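Local coordinates for naphthalene dioxygenase small subunit (Rhodococcus sp., PDB 2B1X), which forms the small (beta) subunit of naphthalene 1,2-dioxygenase, a Rieske non-heme iron oxygenase, and is probably part of its oxidoreductase activity, at residues Thr16-Asp27 / Ser95-Arg103. Residues are numbered along the deposited sequence; the frame is centred on the assembly and turned at random.
Sequences TEWLYMEAELLD and SRHFVTNVR
H97 on strand 95-100 points at A23, L26 and D27 of helix 16-27. Its CB rests on A23 CB at 3.7 Å. CG turns to the side opposite the carbonyl carbon (chi1 -73°), which brings the ring alongside L26 and D27. There ND1 donates to D27 OD1 in a very short bond of 2.5 Å. The carboxylate and ring planes are 40° apart. L26 CB lies over one ring face, 3.7 Å from H97 CE1, a CH-pi contact. At the far tip, NE2 donates to the backbone O of I171. H97 N also meets D27 OD2, on the syn side at 2.9 Å, almost straight. Both carboxylate oxygens are thus held by one residue, which should fix the group's rotation. R96 NH1 forms a long salt bridge (3.8 Å) to D27 OD2, which lies over the guanidinium face, so charge alone acts; R96 NE pairs with D159 of a second subunit. Further along, the contact is mostly apolar. V99 CG2 packs on A23, and V102 CG1 meets L19 CD1 at 3.9 Å. A water joins Y20 OH to V99 O. Helix and strand run nearly antiparallel (168°). This is the N-terminal helix packed against the curved sheet of the NTF2-like alpha+beta fold.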
# COMPACT_ATOMS: atom_id res chain seq x y z
N THR B 16 18.61 14.22 25.78
CA THR B 16 17.55 13.29 25.39
C THR B 16 16.19 13.90 25.72
O THR B 16 15.32 13.95 24.86
CB THR B 16 17.78 11.92 26.03
OG1 THR B 16 19.05 11.41 25.58
CG2 THR B 16 16.77 10.88 25.51
N GLU B 17 16.05 14.45 26.93
CA GLU B 17 14.80 15.09 27.34
C GLU B 17 14.51 16.29 26.45
O GLU B 17 13.35 16.54 26.11
CB GLU B 17 14.80 15.45 28.83
CG GLU B 17 14.63 14.18 29.69
CD GLU B 17 14.47 14.41 31.20
OE1 GLU B 17 14.89 15.48 31.72
OE2 GLU B 17 13.94 13.49 31.87
N TRP B 18 15.55 17.03 26.05
CA TRP B 18 15.37 18.18 25.17
C TRP B 18 14.81 17.71 23.81
O TRP B 18 13.88 18.30 23.27
CB TRP B 18 16.70 18.92 25.02
CG TRP B 18 16.60 20.24 24.31
CD1 TRP B 18 16.52 21.50 24.88
CD2 TRP B 18 16.58 20.45 22.89
NE1 TRP B 18 16.46 22.46 23.90
CE2 TRP B 18 16.49 21.84 22.67
CE3 TRP B 18 16.63 19.60 21.78
CZ2 TRP B 18 16.46 22.40 21.38
CZ3 TRP B 18 16.59 20.15 20.50
CH2 TRP B 18 16.50 21.54 20.31
N LEU B 19 15.35 16.62 23.29
CA LEU B 19 14.88 16.10 22.00
C LEU B 19 13.42 15.67 22.06
O LEU B 19 12.65 15.88 21.11
CB LEU B 19 15.74 14.92 21.53
CG LEU B 19 17.14 15.20 21.02
CD1 LEU B 19 17.83 13.91 20.70
CD2 LEU B 19 17.06 16.07 19.77
N TYR B 20 13.03 15.07 23.18
CA TYR B 20 11.66 14.58 23.29
C TYR B 20 10.70 15.76 23.47
O TYR B 20 9.59 15.72 22.97
CB TYR B 20 11.50 13.57 24.42
CG TYR B 20 12.29 12.29 24.28
CD1 TYR B 20 12.50 11.48 25.38
CD2 TYR B 20 12.76 11.84 23.02
CE1 TYR B 20 13.19 10.29 25.29
CE2 TYR B 20 13.47 10.60 22.91
CZ TYR B 20 13.67 9.85 24.05
OH TYR B 20 14.36 8.63 24.03
N MET B 21 11.15 16.79 24.17
CA MET B 21 10.37 18.03 24.32
C MET B 21 10.20 18.75 22.97
O MET B 21 9.15 19.32 22.67
CB MET B 21 11.06 18.94 25.34
CG MET B 21 10.49 20.39 25.47
SD MET B 21 11.11 21.53 24.17
CE MET B 21 12.88 21.73 24.62
N GLU B 22 11.25 18.71 22.16
CA GLU B 22 11.23 19.36 20.86
C GLU B 22 10.21 18.67 19.97
O GLU B 22 9.38 19.34 19.35
CB GLU B 22 12.61 19.30 20.20
CG GLU B 22 12.71 20.18 18.96
CD GLU B 22 13.55 19.58 17.84
OE1 GLU B 22 14.31 18.62 18.08
OE2 GLU B 22 13.48 20.10 16.70
N ALA B 23 10.30 17.34 19.90
CA ALA B 23 9.35 16.52 19.14
C ALA B 23 7.90 16.72 19.60
O ALA B 23 6.98 16.80 18.78
CB ALA B 23 9.75 15.03 19.24
N GLU B 24 7.69 16.75 20.90
CA GLU B 24 6.37 17.01 21.47
C GLU B 24 5.75 18.32 21.01
O GLU B 24 4.57 18.35 20.66
CB GLU B 24 6.41 16.98 23.01
CG GLU B 24 5.06 17.21 23.67
CD GLU B 24 5.16 17.34 25.18
OE1 GLU B 24 5.63 16.40 25.84
OE2 GLU B 24 4.77 18.40 25.72
N LEU B 25 6.54 19.40 21.04
CA LEU B 25 6.09 20.69 20.53
C LEU B 25 5.68 20.57 19.06
O LEU B 25 4.60 21.01 18.69
CB LEU B 25 7.19 21.76 20.68
CG LEU B 25 7.59 22.33 22.06
CD1 LEU B 25 8.61 23.47 21.89
CD2 LEU B 25 6.38 22.87 22.85
N LEU B 26 6.54 19.95 18.24
CA LEU B 26 6.22 19.80 16.81
C LEU B 26 4.92 19.00 16.62
O LEU B 26 4.05 19.39 15.84
CB LEU B 26 7.36 19.09 16.04
CG LEU B 26 8.46 19.89 15.31
CD1 LEU B 26 8.28 21.40 15.31
CD2 LEU B 26 9.86 19.55 15.81
N ASP B 27 4.78 17.91 17.36
CA ASP B 27 3.58 17.08 17.19
C ASP B 27 2.32 17.76 17.75
O ASP B 27 1.22 17.30 17.51
CB ASP B 27 3.79 15.68 17.78
CG ASP B 27 4.94 14.91 17.09
OD1 ASP B 27 5.22 15.20 15.90
OD2 ASP B 27 5.61 14.03 17.68
N SER B 95 0.74 14.18 13.10
CA SER B 95 2.08 13.64 12.90
C SER B 95 2.63 13.05 14.19
O SER B 95 2.18 13.38 15.28
CB SER B 95 3.00 14.75 12.44
OG SER B 95 3.07 15.74 13.45
N ARG B 96 3.62 12.17 14.06
CA ARG B 96 4.37 11.72 15.23
C ARG B 96 5.83 11.60 14.88
O ARG B 96 6.19 10.88 13.92
CB ARG B 96 3.82 10.42 15.81
CG ARG B 96 4.45 10.03 17.17
CD ARG B 96 3.38 9.55 18.19
NE ARG B 96 2.26 10.47 18.10
CZ ARG B 96 2.18 11.61 18.78
NH1 ARG B 96 3.12 11.89 19.66
NH2 ARG B 96 1.13 12.44 18.59
N HIS B 97 6.66 12.28 15.66
CA HIS B 97 8.09 12.19 15.55
C HIS B 97 8.55 11.08 16.51
O HIS B 97 8.63 11.30 17.72
CB HIS B 97 8.75 13.52 15.98
CG HIS B 97 8.59 14.65 14.98
ND1 HIS B 97 7.36 15.18 14.65
CD2 HIS B 97 9.50 15.30 14.22
CE1 HIS B 97 7.52 16.15 13.75
NE2 HIS B 97 8.81 16.23 13.46
N PHE B 98 8.86 9.90 15.98
CA PHE B 98 9.52 8.87 16.78
C PHE B 98 11.02 9.11 16.68
O PHE B 98 11.60 9.06 15.58
CB PHE B 98 9.17 7.47 16.26
CG PHE B 98 7.71 7.14 16.34
CD1 PHE B 98 6.86 7.43 15.27
CD2 PHE B 98 7.18 6.59 17.50
CE1 PHE B 98 5.50 7.13 15.30
CE2 PHE B 98 5.79 6.28 17.56
CZ PHE B 98 4.95 6.55 16.47
N VAL B 99 11.66 9.33 17.84
CA VAL B 99 13.06 9.71 17.93
C VAL B 99 13.73 8.58 18.73
O VAL B 99 13.36 8.32 19.89
CB VAL B 99 13.22 11.07 18.66
CG1 VAL B 99 14.65 11.44 18.81
CG2 VAL B 99 12.43 12.24 17.91
N THR B 100 14.68 7.88 18.09
CA THR B 100 15.30 6.72 18.71
C THR B 100 16.76 6.71 18.41
O THR B 100 17.24 7.52 17.59
CB THR B 100 14.72 5.40 18.10
OG1 THR B 100 15.28 5.22 16.79
CG2 THR B 100 13.23 5.48 17.91
N ASN B 101 17.47 5.74 19.00
CA ASN B 101 18.90 5.58 18.73
C ASN B 101 19.65 6.92 18.99
O ASN B 101 20.43 7.36 18.14
CB ASN B 101 19.15 5.16 17.27
CG ASN B 101 18.66 3.76 16.93
OD1 ASN B 101 19.46 2.89 16.51
ND2 ASN B 101 17.37 3.53 17.07
N VAL B 102 19.41 7.58 20.12
CA VAL B 102 20.04 8.89 20.39
C VAL B 102 21.52 8.73 20.73
O VAL B 102 21.89 8.01 21.66
CB VAL B 102 19.30 9.66 21.48
CG1 VAL B 102 20.07 10.99 21.89
CG2 VAL B 102 17.86 9.97 21.05
N ARG B 103 22.39 9.35 19.93
CA ARG B 103 23.83 9.34 20.21
C ARG B 103 24.29 10.77 20.49
O ARG B 103 23.99 11.71 19.73
CB ARG B 103 24.63 8.72 19.05
CG ARG B 103 24.33 7.23 18.80
CD ARG B 103 24.32 6.86 17.33
NE ARG B 103 23.01 7.21 16.79
CZ ARG B 103 22.74 7.36 15.50
NH1 ARG B 103 23.70 7.20 14.60
NH2 ARG B 103 21.50 7.68 15.12
O HOH W 1 13.12 7.19 22.16
O HOH W 2 4.60 18.17 13.37
O HOH W 3 0.52 15.45 16.03
O HOH W 4 0.71 15.09 20.14